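Local atomic coordinates of putative ABC transporter (PDB entry 4PE6), a protein that probably captures sugar-like solutes for an ABC transporter, and in this crystal holds (2R,3S)-2,3,4-trihydroxybutanoic acid in its pocket. Residues K108-F112 and A121-Q125; G147-R153 and V178-V184; A256-D260 and P287-I291. All coordinates share one frame; numbering follows the deposited sequence.

How the contacts relate
All three contacts pair neighbouring strands in the two-lobed periplasmic-binding fold. Contacts 1 and 3 are buried and their inner strands, 122-126 and 283-290, run side by side; the nearest atoms of these two contacts are about 5 Å apart. Contact 2 lies on the other side of the chain's centre from contact 1, about 34 Å away between centres, and its strand 178-185 is outermost in its sheet, so polar and partly exposed side chains mix with valines there. Contacts 1 and 2 are parallel pairs with no atom on the ligand. Contact 3 is the antiparallel pair; it adds two bridging waters and reaches the bound acid through Ser259.

Contact 1 of 3, residues K108-F112 and A121-Q125; sequences KVVVF and AYILQ
The carbonyl oxygen of Val109 is met by three groups of the 121-125 segment. Tyr122 N donates to it at 2.9 Å, in the carbonyl plane and with the N-H almost straight. Ala121 adds a CA-H...O contact, and the Tyr122 ring presents its edge, with CD1 3.8 Å from Val109 O and the oxygen lying in the plane of the ring. This follows from chi1 of -67°, which sets the ring of Tyr122 beside its own backbone N and thus on the side where Val109 O sits. The next rung is shorter but less straight: Val111 N reaches Tyr122 O at 2.8 Å with a bent angle of 136°, while Val110 CA closes on the same oxygen. Leu124 N then donates to Val111 O at 2.9 Å, the third bond of a parallel ladder whose short strand segments are twisted 28° against each other.

On the face of Val109 and Val111 the two valines close round Ala121: Val109 CG1 and Val111 CG2 each stand 3.8 Å from its CB, and CD1 of Ile123 comes up to Val111 CB. Helix 96-104 covers these valines through Ile99. On the other face Val110 and Phe112 lean only loosely on Leu124; helix 263-275 packs there, and Lys282 makes a cation-pi contact with the Tyr122 ring. The ring of Phe112 turns off toward Leu86 and Asn88.

The hydrogen bonds between the segments are thus all main-chain and set the register, while the valines and Ala121 seal the side under helix 96-104 and the Tyr122 ring edge lies beside Val109 O.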
ATOM      1  N   LYS A 108      19.820   4.490 -11.628  1.00 22.46           N
ATOM      2  CA  LYS A 108      18.679   3.662 -11.998  1.00 22.21           C
ATOM      3  C   LYS A 108      17.539   4.013 -11.055  1.00 21.08           C
ATOM      4  O   LYS A 108      17.723   4.049  -9.821  1.00 20.50           O
ATOM      5  CB  LYS A 108      19.002   2.152 -11.882  1.00 22.90           C
ATOM      6  CG  LYS A 108      20.028   1.612 -12.867  1.00 24.38           C
ATOM      7  CD  LYS A 108      19.666   2.040 -14.286  1.00 25.20           C
ATOM      8  CE  LYS A 108      20.182   1.113 -15.356  1.00 26.92           C
ATOM      9  NZ  LYS A 108      21.506   1.475 -15.868  1.00 27.72           N
ATOM     10  N   VAL A 109      16.361   4.258 -11.610  1.00 20.28           N
ATOM     11  CA  VAL A 109      15.243   4.723 -10.801  1.00 19.69           C
ATOM     12  C   VAL A 109      14.085   3.759 -10.913  1.00 18.96           C
ATOM     13  O   VAL A 109      13.594   3.498 -12.003  1.00 18.97           O
ATOM     14  CB  VAL A 109      14.811   6.151 -11.219  1.00 20.08           C
ATOM     15  CG1 VAL A 109      13.555   6.569 -10.476  1.00 19.93           C
ATOM     16  CG2 VAL A 109      15.946   7.131 -10.970  1.00 20.53           C
ATOM     17  N   VAL A 110      13.685   3.196  -9.773  1.00 18.47           N
ATOM     18  CA  VAL A 110      12.493   2.388  -9.675  1.00 17.74           C
ATOM     19  C   VAL A 110      11.470   3.122  -8.836  1.00 17.14           C
ATOM     20  O   VAL A 110      11.670   3.361  -7.626  1.00 16.66           O
ATOM     21  CB  VAL A 110      12.784   1.013  -9.038  1.00 18.02           C
ATOM     22  CG1 VAL A 110      11.530   0.170  -9.008  1.00 18.03           C
ATOM     23  CG2 VAL A 110      13.900   0.300  -9.793  1.00 18.52           C
ATOM     24  N   VAL A 111      10.389   3.527  -9.492  1.00 16.72           N
ATOM     25  CA  VAL A 111       9.233   4.045  -8.800  1.00 16.28           C
ATOM     26  C   VAL A 111       8.390   2.847  -8.387  1.00 15.99           C
ATOM     27  O   VAL A 111       8.078   1.988  -9.218  1.00 16.17           O
ATOM     28  CB  VAL A 111       8.429   4.963  -9.724  1.00 16.43           C
ATOM     29  CG1 VAL A 111       7.063   5.291  -9.124  1.00 16.38           C
ATOM     30  CG2 VAL A 111       9.232   6.224 -10.039  1.00 16.68           C
ATOM     31  N   PHE A 112       8.027   2.763  -7.116  1.00 15.45           N
ATOM     32  CA  PHE A 112       7.230   1.639  -6.655  1.00 15.27           C
ATOM     33  C   PHE A 112       6.012   2.074  -5.867  1.00 15.22           C
ATOM     34  O   PHE A 112       5.938   3.205  -5.395  1.00 15.15           O
ATOM     35  CB  PHE A 112       8.053   0.586  -5.889  1.00 15.24           C
ATOM     36  CG  PHE A 112       8.486   1.031  -4.531  1.00 15.05           C
ATOM     37  CD1 PHE A 112       9.599   1.829  -4.391  1.00 14.99           C
ATOM     38  CD2 PHE A 112       7.757   0.689  -3.408  1.00 15.04           C
ATOM     39  CE1 PHE A 112      10.024   2.245  -3.128  1.00 15.12           C
ATOM     40  CE2 PHE A 112       8.155   1.110  -2.162  1.00 15.14           C
ATOM     41  CZ  PHE A 112       9.278   1.890  -2.020  1.00 15.21           C
ATOM     42  N   ALA A 121      12.089   6.241 -15.538  1.00 22.85           N
ATOM     43  CA  ALA A 121      11.945   5.342 -14.392  1.00 21.81           C
ATOM     44  C   ALA A 121      11.266   4.050 -14.782  1.00 21.56           C
ATOM     45  O   ALA A 121      10.494   3.998 -15.757  1.00 22.72           O
ATOM     46  CB  ALA A 121      11.143   6.022 -13.295  1.00 21.48           C
ATOM     47  N   TYR A 122      11.543   3.011 -14.012  1.00 20.40           N
ATOM     48  CA  TYR A 122      10.810   1.762 -14.067  1.00 19.79           C
ATOM     49  C   TYR A 122       9.721   1.757 -12.992  1.00 19.23           C
ATOM     50  O   TYR A 122       9.970   2.113 -11.831  1.00 18.83           O
ATOM     51  CB  TYR A 122      11.774   0.588 -13.848  1.00 19.70           C
ATOM     52  CG  TYR A 122      12.770   0.423 -14.985  1.00 20.09           C
ATOM     53  CD1 TYR A 122      13.912   1.206 -15.059  1.00 20.03           C
ATOM     54  CD2 TYR A 122      12.539  -0.505 -16.022  1.00 20.72           C
ATOM     55  CE1 TYR A 122      14.812   1.080 -16.106  1.00 20.52           C
ATOM     56  CE2 TYR A 122      13.441  -0.652 -17.058  1.00 21.15           C
ATOM     57  CZ  TYR A 122      14.570   0.134 -17.094  1.00 21.23           C
ATOM     58  OH  TYR A 122      15.451  -0.019 -18.145  1.00 22.30           O
ATOM     59  N   ILE A 123       8.514   1.369 -13.386  1.00 18.95           N
ATOM     60  CA  ILE A 123       7.368   1.316 -12.482  1.00 18.45           C
ATOM     61  C   ILE A 123       7.088  -0.128 -11.989  1.00 18.18           C
ATOM     62  O   ILE A 123       6.914  -1.068 -12.792  1.00 18.50           O
ATOM     63  CB  ILE A 123       6.103   1.877 -13.155  1.00 18.89           C
ATOM     64  CG1 ILE A 123       6.082   3.422 -13.171  1.00 19.00           C
ATOM     65  CG2 ILE A 123       4.859   1.441 -12.380  1.00 18.67           C
ATOM     66  CD1 ILE A 123       7.335   4.120 -13.653  1.00 19.36           C
ATOM     67  N   LEU A 124       6.991  -0.284 -10.669  1.00 17.32           N
ATOM     68  CA  LEU A 124       6.618  -1.548 -10.060  1.00 17.35           C
ATOM     69  C   LEU A 124       5.498  -1.259  -9.083  1.00 17.03           C
ATOM     70  O   LEU A 124       5.708  -0.604  -8.073  1.00 16.82           O
ATOM     71  CB  LEU A 124       7.801  -2.186  -9.339  1.00 17.29           C
ATOM     72  CG  LEU A 124       7.574  -3.645  -8.907  1.00 17.65           C
ATOM     73  CD1 LEU A 124       8.917  -4.344  -8.807  1.00 17.92           C
ATOM     74  CD2 LEU A 124       6.795  -3.780  -7.582  1.00 17.54           C
ATOM     75  N   GLN A 125       4.311  -1.738  -9.404  1.00 17.28           N
ATOM     76  CA  GLN A 125       3.105  -1.359  -8.682  1.00 17.10           C
ATOM     77  C   GLN A 125       2.281  -2.570  -8.287  1.00 17.22           C
ATOM     78  O   GLN A 125       2.693  -3.714  -8.489  1.00 17.92           O
ATOM     79  CB  GLN A 125       2.295  -0.374  -9.544  1.00 17.39           C
ATOM     80  CG  GLN A 125       1.661  -1.009 -10.782  1.00 18.21           C
ATOM     81  CD  GLN A 125       0.760  -0.039 -11.490  1.00 18.77           C
ATOM     82  OE1 GLN A 125       1.133   0.513 -12.504  1.00 19.70           O
ATOM     83  NE2 GLN A 125      -0.418   0.219 -10.923  1.00 18.80           N
TER

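Contact 2 of 3, residues G147-R153 and V178-V184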
ATOM      1  N   GLY A 147     -28.487   1.130   2.031  1.00 24.78           N
ATOM      2  CA  GLY A 147     -28.127   1.617   3.341  1.00 23.81           C
ATOM      3  C   GLY A 147     -27.203   2.803   3.255  1.00 23.17           C
ATOM      4  O   GLY A 147     -27.065   3.437   2.195  1.00 23.21           O
ATOM      5  N   ASN A 148     -26.577   3.112   4.391  1.00 22.39           N
ATOM      6  CA  ASN A 148     -25.737   4.277   4.510  1.00 21.77           C
ATOM      7  C   ASN A 148     -24.281   3.864   4.668  1.00 20.61           C
ATOM      8  O   ASN A 148     -23.954   2.943   5.422  1.00 20.14           O
ATOM      9  CB  ASN A 148     -26.170   5.120   5.711  1.00 22.46           C
ATOM     10  CG  ASN A 148     -27.568   5.682   5.562  1.00 23.24           C
ATOM     11  OD1 ASN A 148     -27.984   6.087   4.462  1.00 23.43           O
ATOM     12  ND2 ASN A 148     -28.296   5.758   6.679  1.00 23.92           N
ATOM     13  N   VAL A 149     -23.407   4.537   3.937  1.00 19.96           N
ATOM     14  CA  VAL A 149     -21.982   4.265   4.030  1.00 19.53           C
ATOM     15  C   VAL A 149     -21.134   5.503   4.249  1.00 19.22           C
ATOM     16  O   VAL A 149     -21.510   6.634   3.849  1.00 19.89           O
ATOM     17  CB  VAL A 149     -21.450   3.533   2.786  1.00 19.55           C
ATOM     18  CG1 VAL A 149     -22.151   2.206   2.613  1.00 19.68           C
ATOM     19  CG2 VAL A 149     -21.593   4.403   1.551  1.00 19.97           C
ATOM     20  N   ILE A 150     -19.969   5.280   4.868  1.00 18.48           N
ATOM     21  CA  ILE A 150     -18.951   6.312   4.975  1.00 18.19           C
ATOM     22  C   ILE A 150     -17.771   5.891   4.096  1.00 17.31           C
ATOM     23  O   ILE A 150     -17.365   4.735   4.119  1.00 16.77           O
ATOM     24  CB  ILE A 150     -18.492   6.507   6.429  1.00 18.51           C
ATOM     25  CG1 ILE A 150     -19.623   7.108   7.258  1.00 19.15           C
ATOM     26  CG2 ILE A 150     -17.230   7.363   6.504  1.00 18.61           C
ATOM     27  CD1 ILE A 150     -19.294   7.276   8.725  1.00 19.72           C
ATOM     28  N   VAL A 151     -17.249   6.826   3.310  1.00 17.00           N
ATOM     29  CA  VAL A 151     -16.021   6.601   2.562  1.00 16.60           C
ATOM     30  C   VAL A 151     -14.880   7.273   3.312  1.00 16.32           C
ATOM     31  O   VAL A 151     -14.928   8.478   3.578  1.00 16.75           O
ATOM     32  CB  VAL A 151     -16.106   7.184   1.131  1.00 17.03           C
ATOM     33  CG1 VAL A 151     -14.820   6.919   0.339  1.00 16.94           C
ATOM     34  CG2 VAL A 151     -17.306   6.611   0.395  1.00 17.35           C
ATOM     35  N   VAL A 152     -13.837   6.498   3.594  1.00 15.86           N
ATOM     36  CA  VAL A 152     -12.630   7.001   4.208  1.00 15.72           C
ATOM     37  C   VAL A 152     -11.513   6.884   3.199  1.00 15.53           C
ATOM     38  O   VAL A 152     -11.093   5.787   2.851  1.00 15.40           O
ATOM     39  CB  VAL A 152     -12.237   6.198   5.462  1.00 15.73           C
ATOM     40  CG1 VAL A 152     -10.977   6.782   6.060  1.00 15.87           C
ATOM     41  CG2 VAL A 152     -13.377   6.139   6.485  1.00 15.95           C
ATOM     42  N   ARG A 153     -11.050   8.019   2.702  1.00 15.59           N
ATOM     43  CA  ARG A 153      -9.996   8.043   1.714  1.00 15.47           C
ATOM     44  C   ARG A 153      -8.631   7.691   2.296  1.00 15.50           C
ATOM     45  O   ARG A 153      -8.360   7.849   3.509  1.00 15.67           O
ATOM     46  CB  ARG A 153      -9.944   9.403   1.035  1.00 15.72           C
ATOM     47  CG  ARG A 153     -11.226   9.716   0.284  1.00 15.91           C
ATOM     48  CD  ARG A 153     -11.188  11.052  -0.451  1.00 16.36           C
ATOM     49  NE  ARG A 153     -10.173  11.069  -1.491  1.00 16.39           N
ATOM     50  CZ  ARG A 153     -10.073  12.022  -2.429  1.00 17.01           C
ATOM     51  NH1 ARG A 153     -10.900  13.041  -2.438  1.00 17.56           N
ATOM     52  NH2 ARG A 153      -9.125  11.967  -3.343  1.00 17.07           N
ATOM     53  N   VAL A 178     -27.623   2.890  -2.207  1.00 28.42           N
ATOM     54  CA  VAL A 178     -26.627   3.193  -1.186  1.00 26.58           C
ATOM     55  C   VAL A 178     -26.361   4.694  -1.180  1.00 26.05           C
ATOM     56  O   VAL A 178     -26.189   5.293  -2.234  1.00 25.74           O
ATOM     57  CB  VAL A 178     -25.336   2.380  -1.410  1.00 25.81           C
ATOM     58  CG1 VAL A 178     -24.220   2.832  -0.477  1.00 24.83           C
ATOM     59  CG2 VAL A 178     -25.643   0.908  -1.187  1.00 25.89           C
ATOM     60  N   LYS A 179     -26.349   5.282   0.017  1.00 25.19           N
ATOM     61  CA  LYS A 179     -26.142   6.703   0.216  1.00 25.56           C
ATOM     62  C   LYS A 179     -24.830   6.901   0.977  1.00 23.82           C
ATOM     63  O   LYS A 179     -24.596   6.249   2.012  1.00 22.43           O
ATOM     64  CB  LYS A 179     -27.281   7.313   1.044  1.00 27.14           C
ATOM     65  CG  LYS A 179     -28.682   7.165   0.444  1.00 29.37           C
ATOM     66  CD  LYS A 179     -28.768   7.855  -0.914  1.00 31.18           C
ATOM     67  CE  LYS A 179     -30.200   7.984  -1.432  1.00 33.03           C
ATOM     68  NZ  LYS A 179     -30.651   6.771  -2.177  1.00 33.56           N
ATOM     69  N   THR A 180     -23.979   7.783   0.455  1.00 22.79           N
ATOM     70  CA  THR A 180     -22.759   8.145   1.141  1.00 21.87           C
ATOM     71  C   THR A 180     -23.131   9.259   2.108  1.00 21.97           C
ATOM     72  O   THR A 180     -23.512  10.342   1.679  1.00 22.62           O
ATOM     73  CB  THR A 180     -21.633   8.595   0.177  1.00 21.80           C
ATOM     74  OG1 THR A 180     -21.217   7.505  -0.648  1.00 21.53           O
ATOM     75  CG2 THR A 180     -20.431   9.062   0.951  1.00 21.42           C
ATOM     76  N   VAL A 181     -23.050   8.992   3.403  1.00 21.20           N
ATOM     77  CA  VAL A 181     -23.471   9.966   4.404  1.00 21.77           C
ATOM     78  C   VAL A 181     -22.321  10.829   4.898  1.00 21.51           C
ATOM     79  O   VAL A 181     -22.562  11.854   5.550  1.00 22.02           O
ATOM     80  CB  VAL A 181     -24.223   9.330   5.603  1.00 21.89           C
ATOM     81  CG1 VAL A 181     -25.575   8.773   5.148  1.00 22.16           C
ATOM     82  CG2 VAL A 181     -23.381   8.268   6.301  1.00 21.48           C
ATOM     83  N   ALA A 182     -21.084  10.416   4.602  1.00 20.63           N
ATOM     84  CA  ALA A 182     -19.904  11.235   4.850  1.00 20.38           C
ATOM     85  C   ALA A 182     -18.689  10.715   4.084  1.00 19.73           C
ATOM     86  O   ALA A 182     -18.542   9.502   3.865  1.00 19.04           O
ATOM     87  CB  ALA A 182     -19.596  11.294   6.344  1.00 20.44           C
ATOM     88  N   THR A 183     -17.854  11.644   3.636  1.00 19.71           N
ATOM     89  CA  THR A 183     -16.533  11.327   3.132  1.00 19.16           C
ATOM     90  C   THR A 183     -15.467  12.030   3.980  1.00 19.10           C
ATOM     91  O   THR A 183     -15.524  13.247   4.216  1.00 19.35           O
ATOM     92  CB  THR A 183     -16.388  11.734   1.663  1.00 19.49           C
ATOM     93  OG1 THR A 183     -17.513  11.212   0.931  1.00 19.54           O
ATOM     94  CG2 THR A 183     -15.086  11.197   1.060  1.00 19.13           C
ATOM     95  N   VAL A 184     -14.484  11.257   4.407  1.00 18.46           N
ATOM     96  CA  VAL A 184     -13.379  11.771   5.180  1.00 18.76           C
ATOM     97  C   VAL A 184     -12.043  11.226   4.689  1.00 18.16           C
ATOM     98  O   VAL A 184     -12.008  10.332   3.848  1.00 17.65           O
ATOM     99  CB  VAL A 184     -13.573  11.478   6.672  1.00 18.95           C
ATOM    100  CG1 VAL A 184     -14.868  12.114   7.135  1.00 19.59           C
ATOM    101  CG2 VAL A 184     -13.559   9.977   6.967  1.00 18.53           C
TER
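Val181 straddles Asn148 and Val149 because of its first torsion, chi1 -67°: CG1 lies beside its own backbone N and meets Asn148, while CG2 falls between N and the carbonyl carbon, 3.5 Å from Val149 O. Asn148, with CG also beside its N (chi1 -64°), crosses Val181 at about a right angle, its OD1 3.7 Å from Val181 CG1; its ND2 is hydrogen-bonded to Thr206 O. Val181 is the extra residue of a beta bulge: Val149 pairs with Thr180, yet Val151 already pairs with Thr183. Val149 O takes Val181 N at 2.9 Å, and beyond the bulge Val151 N finds Ala182 O at 3.0 Å. With Val181 cut back to an alanine, both methyls go, and a gap would probably open beside Asn148 CG and Ile150 CG1. Val149 CG2 packs on Val178 CG1 at 3.7 Å.

These two parallel strands are the ends of a beta-alpha-beta crossover. Its helix, 159-173, places Leu172 against Val151, Val178 and Thr180, and Glu161 forms a salt bridge with Arg153. Helix 190-200 covers Ile150, Val152, Ala182 and Val184 on the other face, while strand 209-211 flanks 147-153.

Contact 3 of 3, residues A256-D260 and P287-I291. With LTH ((2R,3S)-2,3,4-trihydroxybutanoic acid), chain C.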
ATOM      1  N   ALA A 256     -10.588  -7.794   4.417  1.00 21.05           N
ATOM      2  CA  ALA A 256      -9.197  -7.436   4.666  1.00 20.42           C
ATOM      3  C   ALA A 256      -8.393  -7.590   3.396  1.00 20.13           C
ATOM      4  O   ALA A 256      -8.027  -8.714   3.001  1.00 20.76           O
ATOM      5  CB  ALA A 256      -8.609  -8.315   5.764  1.00 21.12           C
ATOM      6  N   VAL A 257      -8.125  -6.463   2.751  1.00 19.27           N
ATOM      7  CA  VAL A 257      -7.349  -6.428   1.501  1.00 18.93           C
ATOM      8  C   VAL A 257      -6.514  -5.136   1.437  1.00 18.40           C
ATOM      9  O   VAL A 257      -6.980  -4.063   1.816  1.00 18.40           O
ATOM     10  CB  VAL A 257      -8.278  -6.568   0.264  1.00 19.07           C
ATOM     11  CG1 VAL A 257      -9.384  -5.512   0.279  1.00 18.86           C
ATOM     12  CG2 VAL A 257      -7.476  -6.505  -1.030  1.00 19.01           C
HETATM   13  N   MSE A 258      -5.262  -5.242   1.009  1.00 18.20           N
HETATM   14  CA  MSE A 258      -4.398  -4.081   0.796  1.00 17.71           C
HETATM   15  C   MSE A 258      -3.380  -4.457  -0.241  1.00 17.40           C
HETATM   16  O   MSE A 258      -3.211  -5.637  -0.583  1.00 17.81           O
HETATM   17  CB  MSE A 258      -3.620  -3.652   2.064  1.00 18.03           C
HETATM   18  CG  MSE A 258      -4.525  -3.257   3.205  1.00 18.39           C
HETATM   19 SE   MSE A 258      -3.560  -2.309   4.639  1.00 19.26          SE
HETATM   20  CE  MSE A 258      -3.463  -0.520   3.783  1.00 18.54           C
ATOM     21  N   SER A 259      -2.711  -3.449  -0.771  1.00 16.70           N
ATOM     22  CA  SER A 259      -1.474  -3.627  -1.510  1.00 16.53           C
ATOM     23  C   SER A 259      -0.402  -4.297  -0.656  1.00 16.71           C
ATOM     24  O   SER A 259      -0.537  -4.394   0.590  1.00 16.77           O
ATOM     25  CB  SER A 259      -0.970  -2.276  -2.012  1.00 16.13           C
ATOM     26  OG  SER A 259      -0.744  -1.394  -0.911  1.00 16.24           O
ATOM     27  N   ASP A 260       0.668  -4.700  -1.331  1.00 16.85           N
ATOM     28  CA  ASP A 260       1.801  -5.413  -0.738  1.00 17.45           C
ATOM     29  C   ASP A 260       2.882  -4.454  -0.295  1.00 17.25           C
ATOM     30  O   ASP A 260       3.501  -3.797  -1.130  1.00 16.86           O
ATOM     31  CB  ASP A 260       2.372  -6.382  -1.786  1.00 17.92           C
ATOM     32  CG  ASP A 260       3.600  -7.147  -1.313  1.00 18.58           C
ATOM     33  OD1 ASP A 260       3.818  -7.345  -0.092  1.00 19.16           O
ATOM     34  OD2 ASP A 260       4.356  -7.586  -2.197  1.00 18.91           O
ATOM     35  N   PRO A 287       1.385  -8.465  -7.292  1.00 19.78           N
ATOM     36  CA  PRO A 287       0.107  -8.793  -6.670  1.00 20.10           C
ATOM     37  C   PRO A 287      -0.164  -8.115  -5.342  1.00 19.64           C
ATOM     38  O   PRO A 287       0.722  -8.007  -4.487  1.00 19.37           O
ATOM     39  CB  PRO A 287       0.198 -10.311  -6.448  1.00 20.85           C
ATOM     40  CG  PRO A 287       1.666 -10.559  -6.275  1.00 20.81           C
ATOM     41  CD  PRO A 287       2.317  -9.612  -7.245  1.00 20.38           C
ATOM     42  N   ILE A 288      -1.425  -7.733  -5.161  1.00 19.76           N
ATOM     43  CA  ILE A 288      -1.914  -7.245  -3.871  1.00 19.53           C
ATOM     44  C   ILE A 288      -2.011  -8.411  -2.859  1.00 20.18           C
ATOM     45  O   ILE A 288      -1.701  -9.559  -3.192  1.00 20.45           O
ATOM     46  CB  ILE A 288      -3.297  -6.585  -4.027  1.00 19.46           C
ATOM     47  CG1 ILE A 288      -4.316  -7.593  -4.585  1.00 20.38           C
ATOM     48  CG2 ILE A 288      -3.217  -5.330  -4.903  1.00 19.10           C
ATOM     49  CD1 ILE A 288      -5.755  -7.103  -4.528  1.00 20.46           C
ATOM     50  N   VAL A 289      -2.431  -8.092  -1.629  1.00 20.32           N
ATOM     51  CA  VAL A 289      -2.619  -9.072  -0.550  1.00 21.18           C
ATOM     52  C   VAL A 289      -4.096  -9.082  -0.156  1.00 21.75           C
ATOM     53  O   VAL A 289      -4.564  -8.246   0.630  1.00 21.32           O
ATOM     54  CB  VAL A 289      -1.753  -8.765   0.703  1.00 21.17           C
ATOM     55  CG1 VAL A 289      -1.878  -9.891   1.715  1.00 21.77           C
ATOM     56  CG2 VAL A 289      -0.290  -8.557   0.315  1.00 21.17           C
ATOM     57  N   LEU A 290      -4.835 -10.017  -0.739  1.00 23.07           N
ATOM     58  CA  LEU A 290      -6.240 -10.221  -0.400  1.00 24.15           C
ATOM     59  C   LEU A 290      -6.318 -11.348   0.639  1.00 25.22           C
ATOM     60  O   LEU A 290      -5.873 -12.453   0.376  1.00 25.94           O
ATOM     61  CB  LEU A 290      -7.023 -10.581  -1.664  1.00 24.91           C
ATOM     62  CG  LEU A 290      -8.473 -11.049  -1.511  1.00 26.07           C
ATOM     63  CD1 LEU A 290      -9.372  -9.908  -1.069  1.00 25.78           C
ATOM     64  CD2 LEU A 290      -8.952 -11.675  -2.827  1.00 27.17           C
ATOM     65  N   ILE A 291      -6.869 -11.053   1.807  1.00 25.48           N
ATOM     66  CA  ILE A 291      -7.019 -12.044   2.868  1.00 27.38           C
ATOM     67  C   ILE A 291      -8.488 -12.432   2.966  1.00 28.71           C
ATOM     68  O   ILE A 291      -9.265 -11.789   3.649  1.00 27.97           O
ATOM     69  CB  ILE A 291      -6.485 -11.522   4.212  1.00 26.88           C
ATOM     70  CG1 ILE A 291      -5.022 -11.120   4.042  1.00 26.64           C
ATOM     71  CG2 ILE A 291      -6.590 -12.597   5.289  1.00 28.01           C
ATOM     72  CD1 ILE A 291      -4.419 -10.457   5.254  1.00 26.68           C
TER
HETATM   73  O1  LTH C 401      -1.423   2.178   2.452  1.00 23.17           O
HETATM   74  C1  LTH C 401      -0.490   2.851   1.878  1.00 19.98           C
HETATM   75  O   LTH C 401       0.219   3.730   2.414  1.00 18.42           O
HETATM   76  C2  LTH C 401      -0.129   2.496   0.414  1.00 17.06           C
HETATM   77  O2  LTH C 401       0.899   3.381  -0.098  1.00 16.65           O
HETATM   78  C3  LTH C 401      -1.326   2.610  -0.507  1.00 17.81           C
HETATM   79  O3  LTH C 401      -1.845   3.938  -0.464  1.00 17.79           O
HETATM   80  C4  LTH C 401      -0.874   2.308  -1.950  1.00 17.90           C
HETATM   81  O4  LTH C 401      -0.461   0.916  -1.958  1.00 16.32           O
HETATM   82  O   HOH W   1     -11.395 -10.155   2.897  1.00 28.13           O
HETATM   83  O   HOH W   2       3.242  -7.221  -4.768  1.00 20.31           O
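Pro287 meets Asp260 through a shared water, which donates to Pro287 O at 2.7 Å and to Asp260 OD2 at 2.8 Å; Pro287 O also lies close to Asp260 CB. The carboxylate has stronger company outside the pair, since OD2 takes Trp313 NE1 and OD1 takes Trp311 N.

Ile288 follows, its CD1 3.9 Å from Val257 CG2 and its CB beside Met258 O. Val289 then forms the hydrogen-bonded antiparallel pair with Met258, a selenomethionine here. Val289 N donates to Met258 O at 2.8 Å, while the return bond, Met258 N to Val289 O, is longer at 3.1 Å and comes in 33° off the carbonyl plane. With chi1 near -174°, Val289 keeps CG2 beside its backbone N, and that methyl packs on CA and CB of Asp260. Leu290 pairs with Val257 without hydrogen bonds; its CD1 reaches over to Val257 CB at 3.8 Å. At Ile291 the N donates to Ala256 O at 2.9 Å, and a second water accepts from Ala256 N and donates to Ile291 O, standing in for the direct return bond of that pair. Ile291 also packs on Ala256, and helix 239-247 covers both through Leu242.

Across from this strand, the 256-260 segment meets the ligand with Met258 and Ser259. Ser259 OG is hydrogen-bonded to O4 of the trihydroxybutanoic acid at 2.6 Å, and Met258 CE approaches the ligand carboxylate. The same acid is also hydrogen-bonded to Asp113, Asn30 and Arg33. The ladder therefore fixes the backbone just before Ser259, while Asp260 is moored by two tryptophans and a water. Held at both ends, Ser259 probably has little freedom to shift from the acid's terminal hydroxyl.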